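Local structure of leucine aminopeptidase 2, chloroplastic (Streptomyces sp. BC16019, 5LHJ) at residues V159-P162 and A166-E169; V348-V353 and A372-A377; Q443-L448 and W458-I463. The protein probably removes N-terminal amino acids from peptides as a manganese-binding M17 aminopeptidase and acts in maturation of the antibiotic bottromycin. All blocks are in the same frame, centred on the assembly; numbering follows the deposited sequence.

Interaction 1 (V159-P162 and A166-E169); sequences VATP and AVAE
Val159, Thr161 and Val167 meet only through methyl groups, and one branch of the helix residue, Val167 CG2, does all the touching on its side. It lies 3.4 Å from Thr161 CG2, tighter than usual for two carbons, and 4.0 Å from Val159 CG1. Seen from Val167 CG2 these two partners are about 69° apart, so the three methyls form a compact triangle. The side chains run past one another in opposite directions, methyl alongside methyl, rather than meeting head on. Val167 CG2 reaches this place because it is anti to the carbonyl carbon, while CG1 is the branch anti to the backbone N (chi1 171°).

The contact closes a strand-to-helix turn: strand 156-159, an outer strand of the five-stranded mixed sheet in the N-terminal domain, gives way after a few residues to helix 164-185. In M17 aminopeptidases a long helix of this kind leads from the N-terminal domain towards the catalytic one. Ala128 of helix 124-139 packs on both Thr161 and Val167, and Val131 of that helix packs on Val159.

Polar interactions do not cross between 159-162 and 166-169; they shape the turn itself. Thr161 OG1 accepts a hydrogen bond from Glu163 N, as in an ST turn. With the hydroxyl swung anti to the backbone N of Thr161 (chi1 174°), the methyl CG2 is left to face Val167. Arg164 reinforces the bend, its NH2 bonding to the carbonyl oxygens of both Val159 and Thr161.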
loop_
_atom_site.group_PDB
_atom_site.type_symbol
_atom_site.label_atom_id
_atom_site.label_comp_id
_atom_site.label_asym_id
_atom_site.label_seq_id
_atom_site.Cartn_x
_atom_site.Cartn_y
_atom_site.Cartn_z
ATOM N N VAL A 159 -34.362 -33.261 24.944
ATOM C CA VAL A 159 -35.120 -33.061 23.716
ATOM C C VAL A 159 -36.329 -33.992 23.768
ATOM O O VAL A 159 -36.155 -35.218 23.802
ATOM C CB VAL A 159 -34.273 -33.356 22.460
ATOM C CG1 VAL A 159 -35.080 -33.099 21.186
ATOM C CG2 VAL A 159 -33.017 -32.488 22.450
ATOM N N ALA A 160 -37.531 -33.407 23.796
ATOM C CA ALA A 160 -38.786 -34.172 23.839
ATOM C C ALA A 160 -39.208 -34.606 22.434
ATOM O O ALA A 160 -39.351 -33.776 21.534
ATOM C CB ALA A 160 -39.891 -33.360 24.504
ATOM N N THR A 161 -39.379 -35.912 22.251
ATOM C CA THR A 161 -39.801 -36.507 20.981
ATOM C C THR A 161 -39.789 -38.025 21.146
ATOM O O THR A 161 -38.954 -38.542 21.884
ATOM C CB THR A 161 -38.878 -36.138 19.790
ATOM O OG1 THR A 161 -39.265 -36.852 18.607
ATOM C CG2 THR A 161 -37.402 -36.431 20.092
ATOM N N PRO A 162 -40.706 -38.740 20.461
ATOM C CA PRO A 162 -40.532 -40.203 20.363
ATOM C C PRO A 162 -39.358 -40.653 19.470
ATOM O O PRO A 162 -38.988 -41.826 19.521
ATOM C CB PRO A 162 -41.871 -40.681 19.777
ATOM C CG PRO A 162 -42.445 -39.492 19.098
ATOM C CD PRO A 162 -41.941 -38.273 19.805
ATOM N N ALA A 166 -33.145 -40.535 16.133
ATOM C CA ALA A 166 -32.806 -39.247 15.499
ATOM C C ALA A 166 -32.106 -38.288 16.470
ATOM O O ALA A 166 -31.163 -37.601 16.082
ATOM C CB ALA A 166 -34.053 -38.595 14.925
ATOM N N VAL A 167 -32.560 -38.251 17.723
ATOM C CA VAL A 167 -31.912 -37.425 18.754
ATOM C C VAL A 167 -30.459 -37.872 18.953
ATOM O O VAL A 167 -29.540 -37.044 18.954
ATOM C CB VAL A 167 -32.678 -37.434 20.094
ATOM C CG1 VAL A 167 -31.869 -36.752 21.200
ATOM C CG2 VAL A 167 -34.035 -36.749 19.931
ATOM N N ALA A 168 -30.258 -39.180 19.085
ATOM C CA ALA A 168 -28.918 -39.735 19.255
ATOM C C ALA A 168 -27.999 -39.406 18.086
ATOM O O ALA A 168 -26.838 -39.047 18.308
ATOM C CB ALA A 168 -28.981 -41.253 19.474
ATOM N N GLU A 169 -28.518 -39.517 16.860
ATOM C CA GLU A 169 -27.772 -39.191 15.636
ATOM C C GLU A 169 -27.355 -37.711 15.638
ATOM O O GLU A 169 -26.206 -37.379 15.331
ATOM C CB GLU A 169 -28.604 -39.456 14.363
ATOM C CG GLU A 169 -28.777 -40.923 13.954
ATOM C CD GLU A 169 -29.777 -41.118 12.812
ATOM O OE1 GLU A 169 -30.193 -40.121 12.148
ATOM O OE2 GLU A 169 -30.173 -42.284 12.585
#

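Interaction 2 (V348-V353 and A372-A377)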
loop_
_atom_site.group_PDB
_atom_site.type_symbol
_atom_site.label_atom_id
_atom_site.label_comp_id
_atom_site.label_asym_id
_atom_site.label_seq_id
_atom_site.Cartn_x
_atom_site.Cartn_y
_atom_site.Cartn_z
ATOM N N VAL A 348 0.942 -28.065 -1.793
ATOM C CA VAL A 348 2.228 -28.762 -1.861
ATOM C C VAL A 348 2.283 -29.901 -0.824
ATOM O O VAL A 348 2.772 -30.982 -1.123
ATOM C CB VAL A 348 3.403 -27.754 -1.683
ATOM C CG1 VAL A 348 4.751 -28.456 -1.596
ATOM C CG2 VAL A 348 3.403 -26.734 -2.811
ATOM N N VAL A 349 1.763 -29.650 0.368
ATOM C CA VAL A 349 1.666 -30.657 1.424
ATOM C C VAL A 349 0.687 -31.789 1.023
ATOM O O VAL A 349 0.982 -32.979 1.188
ATOM C CB VAL A 349 1.228 -30.006 2.755
ATOM C CG1 VAL A 349 0.908 -31.052 3.796
ATOM C CG2 VAL A 349 2.298 -29.044 3.280
ATOM N N LEU A 350 -0.478 -31.418 0.507
ATOM C CA LEU A 350 -1.499 -32.387 0.123
ATOM C C LEU A 350 -1.094 -33.291 -1.042
ATOM O O LEU A 350 -1.532 -34.437 -1.093
ATOM C CB LEU A 350 -2.806 -31.675 -0.237
ATOM C CG LEU A 350 -3.525 -30.948 0.905
ATOM C CD1 LEU A 350 -4.649 -30.048 0.379
ATOM C CD2 LEU A 350 -4.057 -31.948 1.885
ATOM N N ALA A 351 -0.286 -32.769 -1.971
ATOM C CA ALA A 351 0.069 -33.472 -3.219
ATOM C C ALA A 351 0.490 -34.919 -2.993
ATOM O O ALA A 351 -0.125 -35.856 -3.511
ATOM C CB ALA A 351 1.169 -32.715 -3.947
ATOM N N ASP A 352 1.505 -35.119 -2.163
ATOM C CA ASP A 352 2.054 -36.475 -1.968
ATOM C C ASP A 352 1.088 -37.365 -1.205
ATOM O O ASP A 352 1.042 -38.572 -1.426
ATOM C CB ASP A 352 3.391 -36.412 -1.237
ATOM C CG ASP A 352 4.335 -35.446 -1.884
ATOM O OD1 ASP A 352 5.013 -35.862 -2.841
ATOM O OD2 ASP A 352 4.365 -34.243 -1.504
ATOM N N VAL A 353 0.287 -36.769 -0.325
ATOM C CA VAL A 353 -0.707 -37.548 0.417
ATOM C C VAL A 353 -1.804 -38.058 -0.530
ATOM O O VAL A 353 -2.263 -39.186 -0.394
ATOM C CB VAL A 353 -1.300 -36.746 1.594
ATOM C CG1 VAL A 353 -2.347 -37.568 2.337
ATOM C CG2 VAL A 353 -0.181 -36.297 2.529
ATOM N N ALA A 372 -9.798 -28.982 2.916
ATOM C CA ALA A 372 -8.687 -28.084 3.185
ATOM C C ALA A 372 -9.116 -26.635 3.219
ATOM O O ALA A 372 -9.955 -26.208 2.429
ATOM C CB ALA A 372 -7.595 -28.293 2.139
ATOM N N THR A 373 -8.554 -25.881 4.161
ATOM C CA THR A 373 -8.650 -24.415 4.163
ATOM C C THR A 373 -7.569 -23.911 3.206
ATOM O O THR A 373 -6.461 -23.535 3.620
ATOM C CB THR A 373 -8.464 -23.857 5.578
ATOM O OG1 THR A 373 -7.264 -24.398 6.151
ATOM C CG2 THR A 373 -9.653 -24.249 6.456
ATOM N N LEU A 374 -7.872 -23.929 1.914
ATOM C CA LEU A 374 -6.815 -23.877 0.912
ATOM C C LEU A 374 -6.537 -22.490 0.359
ATOM O O LEU A 374 -5.383 -22.081 0.353
ATOM C CB LEU A 374 -7.074 -24.886 -0.217
ATOM C CG LEU A 374 -5.832 -25.387 -0.962
ATOM C CD1 LEU A 374 -4.875 -26.118 -0.023
ATOM C CD2 LEU A 374 -6.233 -26.277 -2.115
ATOM N N THR A 375 -7.563 -21.763 -0.086
ATOM C CA THR A 375 -7.332 -20.515 -0.827
ATOM C C THR A 375 -8.167 -19.364 -0.328
ATOM O O THR A 375 -9.324 -19.556 0.034
ATOM C CB THR A 375 -7.608 -20.674 -2.337
ATOM O OG1 THR A 375 -9.014 -20.893 -2.575
ATOM C CG2 THR A 375 -6.795 -21.815 -2.894
ATOM N N SER A 376 -7.589 -18.171 -0.359
ATOM C CA SER A 376 -8.300 -16.960 0.033
ATOM C C SER A 376 -9.131 -16.403 -1.116
ATOM O O SER A 376 -10.072 -15.656 -0.875
ATOM C CB SER A 376 -7.317 -15.908 0.528
ATOM O OG SER A 376 -6.358 -15.618 -0.483
ATOM N N ALA A 377 -8.809 -16.780 -2.355
ATOM C CA ALA A 377 -9.472 -16.227 -3.537
ATOM C C ALA A 377 -10.947 -16.615 -3.576
ATOM O O ALA A 377 -11.766 -15.809 -4.022
ATOM C CB ALA A 377 -8.763 -16.672 -4.805
#
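Leu350 reaches from helix 345-358 to Ala372 and Leu374, where strand 367-372 ends in the large mixed sheet of the catalytic domain. This is helix-on-sheet packing at the strand's C-terminal end, just beside the metal-binding residues. The side chain of Leu350 starts towards the loop, but its CB is still 6.3 Å from Ala372 CB. CG takes the position anti to the carbonyl carbon (chi1 -66°) and carries the chain further forward, about equally far from its two partners, touching neither. The reach is completed by CD1, which lies 3.9 Å from Ala372 CB and 4.0 Å from Leu374 CD1. The other methyl, Leu350 CD2, stays 5.1 Å from Ala372 CB and adds no contact with 372-377. The contact is therefore purely van der Waals, gathered on one methyl, and the two leucines meet with their side chains at a slant.

Beyond the two segments, Leu350 also packs on Val259 and Lys261 of strand 255-263, and Ala372 likewise touches Lys261, a ligand of the first manganese; no manganese is bound to this chain in the model. Between Ala372, at the strand end, and Leu374, in the loop, Thr373 sits at the centre of an inverse gamma turn, its carbonyl oxygen bonded to Lys261 NZ and its OG1 to Asp284 OD1, contacts consistent with a second-shell role in positioning these two manganese ligands. The same turn folds Leu374 back over the strand end, bringing its CD1 to 4.1 Å from Ala372 CB, and these two carbons with Leu350 CD1 form a nearly equilateral triangle.

Interaction 3 (Q443-L448 and W458-I463); sequences QAALFL and WAHLDI
Helix 440-449 packs against strand 458-462 of the catalytic domain's mixed sheet, and the two are joined by Ala445 and Leu448 packing on Trp458 and His460. The short axes come within 9.8 Å and run roughly antiparallel, at 144° between their directions. Trp458 and His460 are two apart on the strand, so both rings project to the helix side. His460 CG is anti to the backbone N (chi1 159°), which carries the ring out towards the helix.

The central contact is a CH-pi interaction: Leu448 CD1 sits over one face of the His460 imidazole, 3.7 Å from the ring centroid and 20° off its normal, displaced towards the ND1 and CE1 rim. Its methyl meets the ring while the two side chains cross at about a right angle. Over the opposite face lies the backbone N of Asp462. Ala445 CB approaches the other part of the ring, 3.8 Å from CD2. On the neighbouring indole, Leu448 CB packs 4.0 Å from Trp458 CZ2, and the carbonyl oxygen of Ala445 comes 3.4 Å from Trp458 CH2.

One carboxylate serves a nitrogen of each ring: Asp370 takes Trp458 NE1 on OD2 and bonds His460 ND1 through OD1, fixing how each ring is turned. Exchanging His460 for an alanine would probably leave Asp370 OD1 without this mate and open a gap beneath Leu448 CD1, whose methyl would lose the ring it rests on.

Asp370 belongs to strand 367-372, which pairs parallel with strand 458-462, while strand 386-390 pairs antiparallel with it and lends Phe390 to cover Ala445. Leu448 is further wedged against Leu350 and Leu354, so it fills the angle between strand 458-462 and helix 345-358, and helix 440-449 packs against both.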
loop_
_atom_site.group_PDB
_atom_site.type_symbol
_atom_site.label_atom_id
_atom_site.label_comp_id
_atom_site.label_asym_id
_atom_site.label_seq_id
_atom_site.Cartn_x
_atom_site.Cartn_y
_atom_site.Cartn_z
ATOM N N GLN A 443 -7.244 -22.946 -9.870
ATOM C CA GLN A 443 -5.893 -23.450 -10.127
ATOM C C GLN A 443 -5.440 -24.431 -9.042
ATOM O O GLN A 443 -4.819 -25.442 -9.356
ATOM C CB GLN A 443 -4.887 -22.308 -10.247
ATOM C CG GLN A 443 -5.124 -21.436 -11.467
ATOM C CD GLN A 443 -4.510 -20.057 -11.331
ATOM O OE1 GLN A 443 -3.497 -19.875 -10.646
ATOM N NE2 GLN A 443 -5.100 -19.072 -12.006
ATOM N N ALA A 444 -5.781 -24.149 -7.778
ATOM C CA ALA A 444 -5.396 -25.057 -6.678
ATOM C C ALA A 444 -6.064 -26.427 -6.817
ATOM O O ALA A 444 -5.441 -27.466 -6.552
ATOM C CB ALA A 444 -5.717 -24.448 -5.321
ATOM N N ALA A 445 -7.329 -26.427 -7.232
ATOM C CA ALA A 445 -8.077 -27.659 -7.437
ATOM C C ALA A 445 -7.459 -28.475 -8.575
ATOM O O ALA A 445 -7.282 -29.690 -8.455
ATOM C CB ALA A 445 -9.547 -27.342 -7.719
ATOM N N LEU A 446 -7.120 -27.796 -9.677
ATOM C CA LEU A 446 -6.429 -28.442 -10.813
ATOM C C LEU A 446 -5.050 -29.006 -10.419
ATOM O O LEU A 446 -4.663 -30.095 -10.849
ATOM C CB LEU A 446 -6.283 -27.454 -11.977
ATOM C CG LEU A 446 -7.610 -27.003 -12.613
ATOM C CD1 LEU A 446 -7.411 -25.771 -13.485
ATOM C CD2 LEU A 446 -8.245 -28.134 -13.413
ATOM N N PHE A 447 -4.316 -28.248 -9.609
ATOM C CA PHE A 447 -3.039 -28.689 -9.041
ATOM C C PHE A 447 -3.220 -30.016 -8.298
ATOM O O PHE A 447 -2.477 -30.989 -8.556
ATOM C CB PHE A 447 -2.484 -27.567 -8.127
ATOM C CG PHE A 447 -1.155 -27.853 -7.499
ATOM C CD1 PHE A 447 -1.034 -28.767 -6.442
ATOM C CD2 PHE A 447 -0.018 -27.168 -7.914
ATOM C CE1 PHE A 447 0.197 -29.015 -5.846
ATOM C CE2 PHE A 447 1.210 -27.402 -7.304
ATOM C CZ PHE A 447 1.319 -28.334 -6.278
ATOM N N LEU A 448 -4.184 -30.064 -7.380
ATOM C CA LEU A 448 -4.447 -31.285 -6.601
ATOM C C LEU A 448 -4.881 -32.450 -7.487
ATOM O O LEU A 448 -4.489 -33.597 -7.259
ATOM C CB LEU A 448 -5.519 -31.039 -5.540
ATOM C CG LEU A 448 -5.204 -30.027 -4.435
ATOM C CD1 LEU A 448 -6.428 -29.880 -3.537
ATOM C CD2 LEU A 448 -3.992 -30.418 -3.613
ATOM N N TRP A 458 -12.867 -38.562 -7.175
ATOM C CA TRP A 458 -12.286 -37.623 -6.226
ATOM C C TRP A 458 -13.111 -36.358 -6.129
ATOM O O TRP A 458 -13.667 -35.892 -7.129
ATOM C CB TRP A 458 -10.845 -37.309 -6.653
ATOM C CG TRP A 458 -10.221 -36.054 -6.100
ATOM C CD1 TRP A 458 -9.670 -35.872 -4.854
ATOM C CD2 TRP A 458 -10.056 -34.818 -6.797
ATOM N NE1 TRP A 458 -9.190 -34.582 -4.735
ATOM C CE2 TRP A 458 -9.408 -33.922 -5.922
ATOM C CE3 TRP A 458 -10.403 -34.376 -8.081
ATOM C CZ2 TRP A 458 -9.095 -32.615 -6.297
ATOM C CZ3 TRP A 458 -10.093 -33.057 -8.449
ATOM C CH2 TRP A 458 -9.455 -32.204 -7.558
ATOM N N ALA A 459 -13.195 -35.825 -4.911
ATOM C CA ALA A 459 -13.763 -34.510 -4.662
ATOM C C ALA A 459 -12.853 -33.722 -3.726
ATOM O O ALA A 459 -12.180 -34.290 -2.861
ATOM C CB ALA A 459 -15.168 -34.620 -4.066
ATOM N N HIS A 460 -12.866 -32.402 -3.903
ATOM C CA HIS A 460 -12.050 -31.468 -3.128
ATOM C C HIS A 460 -12.973 -30.402 -2.536
ATOM O O HIS A 460 -13.755 -29.770 -3.267
ATOM C CB HIS A 460 -10.989 -30.867 -4.056
ATOM C CG HIS A 460 -10.396 -29.570 -3.590
ATOM N ND1 HIS A 460 -9.745 -29.431 -2.382
ATOM C CD2 HIS A 460 -10.328 -28.361 -4.194
ATOM C CE1 HIS A 460 -9.326 -28.185 -2.249
ATOM N NE2 HIS A 460 -9.651 -27.519 -3.346
ATOM N N LEU A 461 -12.888 -30.224 -1.215
ATOM C CA LEU A 461 -13.670 -29.211 -0.504
ATOM C C LEU A 461 -12.732 -28.119 0.002
ATOM O O LEU A 461 -11.886 -28.390 0.844
ATOM C CB LEU A 461 -14.402 -29.833 0.686
ATOM C CG LEU A 461 -15.336 -31.014 0.453
ATOM C CD1 LEU A 461 -16.144 -31.335 1.715
ATOM C CD2 LEU A 461 -16.273 -30.738 -0.678
ATOM N N ASP A 462 -12.871 -26.904 -0.525
ATOM C CA ASP A 462 -12.052 -25.767 -0.097
ATOM C C ASP A 462 -12.899 -24.957 0.885
ATOM O O ASP A 462 -13.878 -24.329 0.486
ATOM C CB ASP A 462 -11.612 -24.937 -1.303
ATOM C CG ASP A 462 -10.576 -23.849 -0.958
ATOM O OD1 ASP A 462 -10.342 -23.514 0.235
ATOM O OD2 ASP A 462 -9.984 -23.308 -1.923
ATOM N N ILE A 463 -12.537 -25.013 2.169
ATOM C CA ILE A 463 -13.387 -24.479 3.240
ATOM C C ILE A 463 -12.724 -23.324 4.006
ATOM O O ILE A 463 -13.079 -23.058 5.148
ATOM C CB ILE A 463 -13.832 -25.599 4.205
ATOM C CG1 ILE A 463 -12.637 -26.247 4.923
ATOM C CG2 ILE A 463 -14.633 -26.657 3.441
ATOM C CD1 ILE A 463 -13.014 -27.064 6.146
#

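In the fold
Along the chain the three contacts follow in series. Interaction 1 belongs to the N-terminal domain's sheet and the helix leaving it, and its centre is 38 Å from that of interaction 2 and 36 Å from that of interaction 3, across the centre of the chain. Interactions 2 and 3 share the catalytic domain and its mixed sheet, with centres only 8 Å apart. They meet directly: Thr375 OG1 is 2.7 Å from Asp462 OD2, a probable hydrogen bond, and Leu374 CD2 is 3.6 Å from His460 CE1. Neighbouring parallel strands 367-372 and 458-462 thus tie both contacts into one core beside the manganese-binding residues, whereas interaction 1 lies far from them.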